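Local coordinates for flagellar hook associated protein type 3 FlgL (Legionella pneumophila subsp. pneumophila, PDB 5YTI) that probably serves as a structural component of the bacterial flagellum, as a hook-associated member of the flagellin family, at residues A[124-129]-A[144-149]. Residues are numbered along the deposited sequence; the frame is centred on the assembly and turned at random.
Sequences YANTKD and QPVSLN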
# COMPACT_ATOMS: atom_id res chain seq x y z
N TYR A 124 -8.68 -7.60 -17.64
CA TYR A 124 -7.96 -6.32 -17.76
C TYR A 124 -6.51 -6.46 -17.30
O TYR A 124 -5.59 -5.98 -17.95
CB TYR A 124 -8.65 -5.20 -16.98
CG TYR A 124 -10.11 -4.92 -17.35
CD1 TYR A 124 -10.57 -5.05 -18.66
CD2 TYR A 124 -11.00 -4.49 -16.40
CE1 TYR A 124 -11.89 -4.78 -19.00
CE2 TYR A 124 -12.32 -4.21 -16.73
CZ TYR A 124 -12.76 -4.37 -18.03
OH TYR A 124 -14.08 -4.10 -18.32
N ALA A 125 -6.31 -7.16 -16.20
CA ALA A 125 -4.95 -7.35 -15.72
C ALA A 125 -4.14 -8.17 -16.71
O ALA A 125 -2.93 -8.02 -16.81
CB ALA A 125 -4.95 -8.02 -14.37
N ASN A 126 -4.82 -9.04 -17.45
CA ASN A 126 -4.12 -9.95 -18.35
C ASN A 126 -4.24 -9.51 -19.82
O ASN A 126 -4.07 -10.33 -20.75
CB ASN A 126 -4.63 -11.39 -18.17
CG ASN A 126 -4.26 -11.98 -16.82
OD1 ASN A 126 -3.15 -11.79 -16.34
ND2 ASN A 126 -5.18 -12.68 -16.22
N THR A 127 -4.53 -8.23 -20.03
CA THR A 127 -4.63 -7.71 -21.38
C THR A 127 -3.32 -7.75 -22.14
O THR A 127 -2.24 -7.46 -21.57
CB THR A 127 -5.00 -6.24 -21.37
OG1 THR A 127 -6.18 -6.06 -20.61
CG2 THR A 127 -5.23 -5.78 -22.77
N LYS A 128 -3.43 -8.07 -23.43
CA LYS A 128 -2.31 -7.96 -24.37
C LYS A 128 -2.37 -6.61 -25.08
O LYS A 128 -3.46 -6.14 -25.42
CB LYS A 128 -2.35 -9.11 -25.37
CG LYS A 128 -2.24 -10.47 -24.71
CD LYS A 128 -2.34 -11.59 -25.73
CE LYS A 128 -1.92 -12.94 -25.15
NZ LYS A 128 -1.57 -13.94 -26.21
N ASP A 129 -1.21 -5.98 -25.27
CA ASP A 129 -1.13 -4.76 -26.07
C ASP A 129 -0.82 -5.12 -27.53
O ASP A 129 -0.92 -6.30 -27.92
CB ASP A 129 -0.20 -3.66 -25.46
CG ASP A 129 1.28 -4.08 -25.32
OD1 ASP A 129 1.60 -5.26 -25.13
OD2 ASP A 129 2.15 -3.18 -25.36
N GLN A 144 1.79 -14.59 -18.69
CA GLN A 144 0.49 -14.04 -18.30
C GLN A 144 0.69 -13.49 -16.89
O GLN A 144 1.25 -14.16 -16.02
CB GLN A 144 -0.58 -15.15 -18.31
CG GLN A 144 -2.03 -14.68 -18.46
CD GLN A 144 -3.07 -15.75 -18.14
OE1 GLN A 144 -3.16 -16.23 -17.02
NE2 GLN A 144 -3.88 -16.10 -19.12
N PRO A 145 0.28 -12.24 -16.67
CA PRO A 145 0.68 -11.64 -15.39
C PRO A 145 -0.02 -12.19 -14.16
O PRO A 145 0.64 -12.43 -13.16
CB PRO A 145 0.39 -10.14 -15.58
CG PRO A 145 -0.43 -10.03 -16.82
CD PRO A 145 -0.08 -11.22 -17.67
N VAL A 146 -1.34 -12.36 -14.23
CA VAL A 146 -2.14 -12.78 -13.08
C VAL A 146 -2.88 -14.08 -13.33
O VAL A 146 -3.67 -14.19 -14.29
CB VAL A 146 -3.17 -11.72 -12.70
CG1 VAL A 146 -3.76 -12.03 -11.33
CG2 VAL A 146 -2.52 -10.35 -12.67
N SER A 147 -2.62 -15.06 -12.44
CA SER A 147 -3.29 -16.36 -12.45
C SER A 147 -3.59 -16.82 -11.03
O SER A 147 -3.18 -16.16 -10.07
CB SER A 147 -2.41 -17.40 -13.13
OG SER A 147 -1.27 -17.69 -12.33
N LEU A 148 -4.27 -17.96 -10.89
CA LEU A 148 -4.69 -18.48 -9.58
C LEU A 148 -4.10 -19.86 -9.27
O LEU A 148 -4.54 -20.86 -9.83
CB LEU A 148 -6.23 -18.50 -9.55
CG LEU A 148 -7.03 -19.61 -8.83
CD1 LEU A 148 -8.08 -19.00 -7.89
CD2 LEU A 148 -7.69 -20.57 -9.83
N ASN A 149 -3.11 -19.94 -8.38
CA ASN A 149 -2.55 -21.26 -8.06
C ASN A 149 -3.64 -22.19 -7.45
O ASN A 149 -4.80 -21.76 -7.26
CB ASN A 149 -1.26 -21.18 -7.19
CG ASN A 149 -1.45 -20.45 -5.86
OD1 ASN A 149 -2.57 -20.14 -5.45
ND2 ASN A 149 -0.33 -20.20 -5.17
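Asn-126 reads the backbone of Val-146 with both ends of its side-chain amide. Val-146 N donates to Asn-126 OD1 at 2.8 Å from within the plane of that carbonyl. The bond is nearly straight (161° at the hydrogen). The return bond, from Asn-126 ND2 to Val-146 O at 2.9 Å, is more bent; the donor sits on a lone pair of the carbonyl in its plane, while the oxygen stands slightly out of the plane of the Asn-126 amide. Because CG is anti to the residue's own carbonyl carbon (chi1 -68°), the amide swings out from the helix end to the start of strand 146-148, although the bond from CA to CB does not point at that strand and only the end of the side chain comes nearer.

Gln-144 lays its side-chain amide against that of Asn-126, the two planes stacked only 22° apart, and its CG lies 3.8 Å from Asn-126 OD1. From the next residue along the chain, the ring carbon CG of Pro-145 meets both Asn-126 OD1 and the last helical carbonyl, Ala-125 O. Beside the polar pair, Ala-125 CB touches the CG2 branch of Val-146 at 3.8 Å, and Phe-297 of helix 296-307 packs on both residues. Past Asn-126, Thr-127 turns back on the helix, its N and OG1 reaching Tyr-124 O from one face.

The contact thus joins the C-terminal end of helix 104-125 to the edge of a small antiparallel hairpin whose second strand, 154-156, pairs with the backbone of Ser-147. Two bonds to a single residue fix the rotation of the Asn-126 amide and satisfy both the N-H and the C=O of Val-146, much as the backbone of a neighbouring strand would.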